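Local coordinates for protein intracellular serine protease (Bacillus licheniformis, PDB 4ZOQ) that probably acts as a subtilisin-like serine endopeptidase of the S8 family that cleaves lanthipeptide precursors, at residues 116-124 with 151-161. Sequence-based numbering, arbitrary orientation.
Sequences SYNIMKAMV and LMKAYQRAANY
The Y161 hydroxyl is hydrogen-bonded to OD1 of N128, one turn beyond V124, whose CG1 lies 3.7 Å from CE2 of the Y161 ring at one end of two nearly parallel helices of the subtilase fold. The axes of 116-124 and 151-161 run 9.4 Å apart at 16°, as successive helices on one side of a largely parallel sheet do, and their side chains mesh as knobs into holes. M120 enters the hole formed by L151, A154, Y155 and A158, while Y155 fits among S116, I119, M120 and M123. CG of M120 sits over one face of the Y155 ring, 4.1 Å from its centroid and 22° off the normal, a CH-pi contact; its SD makes an oblique Met-aromatic contact with the ring and reaches CB of A154 at 3.7 Å, and its CE ends against CD1 of L151. M123 makes another Met-aromatic contact at the ring edge, its SD in plane and 3.8 Å from CE2. A bend at chi3 (69°) then carries CE of M123 on to A158 and A159. Beneath this layer, I119 and M123 rest on I50 of strand 46-51, and the side chain of I119 lies about 9 Å from that of D51, predicted to belong to the charge relay. The Y155 hydroxyl is buried without a polar partner in the model; CZ, which bears it, lies 4.0 Å from CG2 of I119.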
ATOM      1  N   SER B 116     -12.117  -6.197   2.647  1.00 40.42           N
ATOM      2  CA  SER B 116     -10.902  -6.960   2.439  1.00 38.09           C
ATOM      3  C   SER B 116     -10.982  -7.657   1.093  1.00 43.29           C
ATOM      4  O   SER B 116      -9.972  -7.835   0.404  1.00 39.13           O
ATOM      5  CB  SER B 116     -10.723  -7.980   3.546  1.00 41.38           C
ATOM      6  OG  SER B 116     -10.345  -7.359   4.759  1.00 46.40           O
ATOM      7  N   TYR B 117     -12.213  -8.030   0.735  1.00 43.09           N
ATOM      8  CA  TYR B 117     -12.522  -8.738  -0.500  1.00 44.42           C
ATOM      9  C   TYR B 117     -12.078  -7.916  -1.704  1.00 40.11           C
ATOM     10  O   TYR B 117     -11.451  -8.436  -2.629  1.00 36.37           O
ATOM     11  CB  TYR B 117     -14.025  -9.032  -0.589  1.00 43.62           C
ATOM     12  CG  TYR B 117     -14.462  -9.665  -1.891  1.00 46.29           C
ATOM     13  CD1 TYR B 117     -14.328 -11.031  -2.093  1.00 44.71           C
ATOM     14  CD2 TYR B 117     -14.963  -8.890  -2.941  1.00 43.75           C
ATOM     15  CE1 TYR B 117     -14.711 -11.618  -3.278  1.00 44.78           C
ATOM     16  CE2 TYR B 117     -15.353  -9.476  -4.146  1.00 45.44           C
ATOM     17  CZ  TYR B 117     -15.217 -10.844  -4.302  1.00 45.66           C
ATOM     18  OH  TYR B 117     -15.581 -11.465  -5.480  1.00 45.29           O
ATOM     19  N   ASN B 118     -12.436  -6.640  -1.729  1.00 40.62           N
ATOM     20  CA  ASN B 118     -11.991  -5.816  -2.851  1.00 41.93           C
ATOM     21  C   ASN B 118     -10.478  -5.615  -2.907  1.00 41.06           C
ATOM     22  O   ASN B 118      -9.932  -5.386  -3.993  1.00 41.17           O
ATOM     23  CB  ASN B 118     -12.722  -4.480  -2.873  1.00 41.66           C
ATOM     24  CG  ASN B 118     -14.100  -4.606  -3.469  1.00 44.47           C
ATOM     25  OD1 ASN B 118     -14.361  -5.535  -4.243  1.00 42.59           O
ATOM     26  ND2 ASN B 118     -14.995  -3.691  -3.115  1.00 47.33           N
ATOM     27  N   ILE B 119      -9.801  -5.700  -1.761  1.00 34.26           N
ATOM     28  CA  ILE B 119      -8.360  -5.548  -1.765  1.00 38.57           C
ATOM     29  C   ILE B 119      -7.745  -6.742  -2.488  1.00 39.37           C
ATOM     30  O   ILE B 119      -6.840  -6.591  -3.329  1.00 35.10           O
ATOM     31  CB  ILE B 119      -7.775  -5.412  -0.343  1.00 34.01           C
ATOM     32  CG1 ILE B 119      -8.354  -4.179   0.339  1.00 35.04           C
ATOM     33  CG2 ILE B 119      -6.240  -5.339  -0.404  1.00 35.09           C
ATOM     34  CD1 ILE B 119      -7.971  -4.040   1.770  1.00 32.24           C
ATOM     35  N   MET B 120      -8.252  -7.927  -2.160  1.00 39.05           N
ATOM     36  CA  MET B 120      -7.790  -9.162  -2.792  1.00 41.06           C
ATOM     37  C   MET B 120      -8.051  -9.134  -4.298  1.00 37.25           C
ATOM     38  O   MET B 120      -7.176  -9.487  -5.094  1.00 35.14           O
ATOM     39  CB  MET B 120      -8.487 -10.382  -2.183  1.00 37.29           C
ATOM     40  CG  MET B 120      -8.297 -10.519  -0.707  1.00 39.39           C
ATOM     41  SD  MET B 120      -8.880 -12.111  -0.061  1.00 41.69           S
ATOM     42  CE  MET B 120      -9.505 -11.564   1.534  1.00 33.88           C
ATOM     43  N   LYS B 121      -9.240  -8.676  -4.683  1.00 36.58           N
ATOM     44  CA  LYS B 121      -9.585  -8.643  -6.092  1.00 37.86           C
ATOM     45  C   LYS B 121      -8.658  -7.683  -6.824  1.00 38.08           C
ATOM     46  O   LYS B 121      -8.177  -7.989  -7.916  1.00 35.38           O
ATOM     47  CB  LYS B 121     -11.033  -8.240  -6.289  1.00 41.06           C
ATOM     48  CG  LYS B 121     -11.507  -8.384  -7.719  1.00 36.32           C
ATOM     49  CD  LYS B 121     -12.927  -7.865  -7.823  1.00 44.24           C
ATOM     50  CE  LYS B 121     -13.936  -8.973  -7.605  1.00 44.89           C
ATOM     51  NZ  LYS B 121     -15.319  -8.465  -7.557  1.00 50.16           N
ATOM     52  N   ALA B 122      -8.401  -6.534  -6.205  1.00 35.86           N
ATOM     53  CA  ALA B 122      -7.483  -5.564  -6.782  1.00 38.91           C
ATOM     54  C   ALA B 122      -6.065  -6.137  -6.860  1.00 36.20           C
ATOM     55  O   ALA B 122      -5.357  -5.941  -7.858  1.00 36.71           O
ATOM     56  CB  ALA B 122      -7.486  -4.269  -5.977  1.00 33.65           C
ATOM     57  N   MET B 123      -5.668  -6.898  -5.854  1.00 34.62           N
ATOM     58  CA  MET B 123      -4.339  -7.481  -5.888  1.00 35.51           C
ATOM     59  C   MET B 123      -4.217  -8.367  -7.109  1.00 37.50           C
ATOM     60  O   MET B 123      -3.266  -8.254  -7.893  1.00 39.79           O
ATOM     61  CB  MET B 123      -4.050  -8.297  -4.618  1.00 34.82           C
ATOM     62  CG  MET B 123      -3.819  -7.447  -3.364  1.00 35.64           C
ATOM     63  SD  MET B 123      -3.650  -8.436  -1.849  1.00 38.81           S
ATOM     64  CE  MET B 123      -2.070  -9.274  -2.087  1.00 30.98           C
ATOM     65  N   VAL B 124      -5.209  -9.227  -7.292  1.00 36.81           N
ATOM     66  CA  VAL B 124      -5.141 -10.194  -8.357  1.00 37.30           C
ATOM     67  C   VAL B 124      -5.187  -9.505  -9.710  1.00 37.18           C
ATOM     68  O   VAL B 124      -4.387  -9.805 -10.605  1.00 39.53           O
ATOM     69  CB  VAL B 124      -6.268 -11.214  -8.228  1.00 38.99           C
ATOM     70  CG1 VAL B 124      -6.282 -12.113  -9.449  1.00 37.80           C
ATOM     71  CG2 VAL B 124      -6.040 -12.029  -6.979  1.00 32.37           C
ATOM     72  N   LEU B 151     -10.782 -15.708   6.137  1.00 37.14           N
ATOM     73  CA  LEU B 151     -10.394 -14.444   5.511  1.00 40.15           C
ATOM     74  C   LEU B 151      -8.873 -14.373   5.322  1.00 40.45           C
ATOM     75  O   LEU B 151      -8.390 -13.933   4.271  1.00 39.45           O
ATOM     76  CB  LEU B 151     -10.880 -13.249   6.339  1.00 40.50           C
ATOM     77  CG  LEU B 151     -10.702 -11.864   5.719  1.00 42.37           C
ATOM     78  CD1 LEU B 151     -11.630 -11.693   4.556  1.00 34.62           C
ATOM     79  CD2 LEU B 151     -10.923 -10.749   6.753  1.00 41.23           C
ATOM     80  N   MET B 152      -8.127 -14.799   6.335  1.00 34.99           N
ATOM     81  CA  MET B 152      -6.678 -14.777   6.253  1.00 36.65           C
ATOM     82  C   MET B 152      -6.181 -15.760   5.218  1.00 38.29           C
ATOM     83  O   MET B 152      -5.221 -15.489   4.490  1.00 35.57           O
ATOM     84  CB  MET B 152      -6.047 -15.058   7.620  1.00 33.65           C
ATOM     85  CG  MET B 152      -4.518 -15.071   7.612  1.00 36.37           C
ATOM     86  SD  MET B 152      -3.840 -14.805   9.274  1.00 43.61           S
ATOM     87  CE  MET B 152      -2.067 -14.934   8.992  1.00 43.51           C
ATOM     88  N   LYS B 153      -6.837 -16.914   5.172  1.00 43.61           N
ATOM     89  CA  LYS B 153      -6.500 -17.974   4.229  1.00 38.14           C
ATOM     90  C   LYS B 153      -6.685 -17.487   2.797  1.00 39.90           C
ATOM     91  O   LYS B 153      -5.860 -17.756   1.907  1.00 39.61           O
ATOM     92  CB  LYS B 153      -7.382 -19.193   4.493  1.00 40.48           C
ATOM     93  CG  LYS B 153      -7.166 -20.377   3.578  1.00 43.71           C
ATOM     94  CD  LYS B 153      -8.046 -21.521   4.027  1.00 52.41           C
ATOM     95  CE  LYS B 153      -7.774 -22.801   3.265  1.00 58.47           C
ATOM     96  NZ  LYS B 153      -8.766 -23.827   3.697  1.00 64.07           N
ATOM     97  N   ALA B 154      -7.780 -16.767   2.584  1.00 39.52           N
ATOM     98  CA  ALA B 154      -8.085 -16.189   1.285  1.00 39.28           C
ATOM     99  C   ALA B 154      -7.037 -15.168   0.919  1.00 38.35           C
ATOM    100  O   ALA B 154      -6.527 -15.115  -0.209  1.00 34.67           O
ATOM    101  CB  ALA B 154      -9.475 -15.527   1.307  1.00 35.25           C
ATOM    102  N   TYR B 155      -6.701 -14.370   1.927  1.00 42.12           N
ATOM    103  CA  TYR B 155      -5.865 -13.208   1.740  1.00 36.30           C
ATOM    104  C   TYR B 155      -4.453 -13.696   1.413  1.00 37.22           C
ATOM    105  O   TYR B 155      -3.733 -13.105   0.593  1.00 36.01           O
ATOM    106  CB  TYR B 155      -5.845 -12.392   3.011  1.00 34.72           C
ATOM    107  CG  TYR B 155      -5.899 -10.947   2.783  1.00 34.78           C
ATOM    108  CD1 TYR B 155      -6.648 -10.134   3.623  1.00 32.65           C
ATOM    109  CD2 TYR B 155      -5.329 -10.398   1.645  1.00 39.89           C
ATOM    110  CE1 TYR B 155      -6.723  -8.786   3.405  1.00 36.11           C
ATOM    111  CE2 TYR B 155      -5.403  -9.057   1.409  1.00 35.64           C
ATOM    112  CZ  TYR B 155      -6.108  -8.258   2.298  1.00 40.07           C
ATOM    113  OH  TYR B 155      -6.228  -6.903   2.104  1.00 51.23           O
ATOM    114  N   GLN B 156      -4.099 -14.822   2.025  1.00 33.03           N
ATOM    115  CA  GLN B 156      -2.802 -15.438   1.818  1.00 36.61           C
ATOM    116  C   GLN B 156      -2.682 -15.981   0.389  1.00 35.34           C
ATOM    117  O   GLN B 156      -1.595 -15.984  -0.197  1.00 36.98           O
ATOM    118  CB  GLN B 156      -2.577 -16.542   2.864  1.00 32.77           C
ATOM    119  CG  GLN B 156      -1.190 -17.123   2.888  1.00 31.82           C
ATOM    120  CD  GLN B 156      -0.105 -16.064   3.155  1.00 36.73           C
ATOM    121  OE1 GLN B 156       0.023 -15.538   4.271  1.00 35.91           O
ATOM    122  NE2 GLN B 156       0.679 -15.758   2.128  1.00 36.91           N
ATOM    123  N   ARG B 157      -3.801 -16.395  -0.194  1.00 35.77           N
ATOM    124  CA  ARG B 157      -3.752 -16.930  -1.547  1.00 35.29           C
ATOM    125  C   ARG B 157      -3.493 -15.813  -2.529  1.00 33.53           C
ATOM    126  O   ARG B 157      -2.715 -15.977  -3.461  1.00 36.09           O
ATOM    127  CB  ARG B 157      -5.066 -17.624  -1.899  1.00 36.47           C
ATOM    128  CG  ARG B 157      -5.289 -18.965  -1.257  1.00 37.71           C
ATOM    129  CD  ARG B 157      -6.600 -19.562  -1.761  1.00 41.08           C
ATOM    130  NE  ARG B 157      -6.912 -20.827  -1.112  1.00 48.04           N
ATOM    131  CZ  ARG B 157      -7.979 -21.574  -1.392  1.00 49.58           C
ATOM    132  NH1 ARG B 157      -8.865 -21.168  -2.291  1.00 44.99           N
ATOM    133  NH2 ARG B 157      -8.163 -22.726  -0.757  1.00 48.79           N
ATOM    134  N   ALA B 158      -4.081 -14.652  -2.271  1.00 34.51           N
ATOM    135  CA  ALA B 158      -3.816 -13.465  -3.073  1.00 33.84           C
ATOM    136  C   ALA B 158      -2.335 -13.106  -3.027  1.00 36.76           C
ATOM    137  O   ALA B 158      -1.708 -12.826  -4.065  1.00 36.09           O
ATOM    138  CB  ALA B 158      -4.664 -12.298  -2.586  1.00 30.57           C
ATOM    139  N   ALA B 159      -1.764 -13.165  -1.831  1.00 32.80           N
ATOM    140  CA  ALA B 159      -0.362 -12.834  -1.659  1.00 35.33           C
ATOM    141  C   ALA B 159       0.519 -13.851  -2.363  1.00 38.88           C
ATOM    142  O   ALA B 159       1.541 -13.498  -2.984  1.00 38.19           O
ATOM    143  CB  ALA B 159      -0.011 -12.746  -0.172  1.00 38.91           C
ATOM    144  N   ASN B 160       0.120 -15.116  -2.274  1.00 36.85           N
ATOM    145  CA  ASN B 160       0.830 -16.175  -2.980  1.00 36.15           C
ATOM    146  C   ASN B 160       0.806 -15.939  -4.500  1.00 37.71           C
ATOM    147  O   ASN B 160       1.803 -16.134  -5.211  1.00 38.94           O
ATOM    148  CB  ASN B 160       0.192 -17.528  -2.638  1.00 34.30           C
ATOM    149  CG  ASN B 160       0.460 -17.972  -1.173  1.00 38.48           C
ATOM    150  OD1 ASN B 160       1.152 -17.293  -0.399  1.00 38.37           O
ATOM    151  ND2 ASN B 160      -0.084 -19.114  -0.806  1.00 37.91           N
ATOM    152  N   TYR B 161      -0.328 -15.475  -4.995  1.00 35.42           N
ATOM    153  CA  TYR B 161      -0.478 -15.259  -6.427  1.00 42.37           C
ATOM    154  C   TYR B 161       0.448 -14.148  -6.943  1.00 40.10           C
ATOM    155  O   TYR B 161       1.099 -14.307  -7.976  1.00 39.24           O
ATOM    156  CB  TYR B 161      -1.934 -14.952  -6.750  1.00 39.35           C
ATOM    157  CG  TYR B 161      -2.240 -14.866  -8.211  1.00 38.39           C
ATOM    158  CD1 TYR B 161      -2.228 -16.004  -9.016  1.00 38.40           C
ATOM    159  CD2 TYR B 161      -2.584 -13.650  -8.786  1.00 38.38           C
ATOM    160  CE1 TYR B 161      -2.540 -15.918 -10.379  1.00 41.66           C
ATOM    161  CE2 TYR B 161      -2.894 -13.549 -10.118  1.00 40.65           C
ATOM    162  CZ  TYR B 161      -2.875 -14.678 -10.919  1.00 41.27           C
ATOM    163  OH  TYR B 161      -3.196 -14.526 -12.250  1.00 32.58           O
TER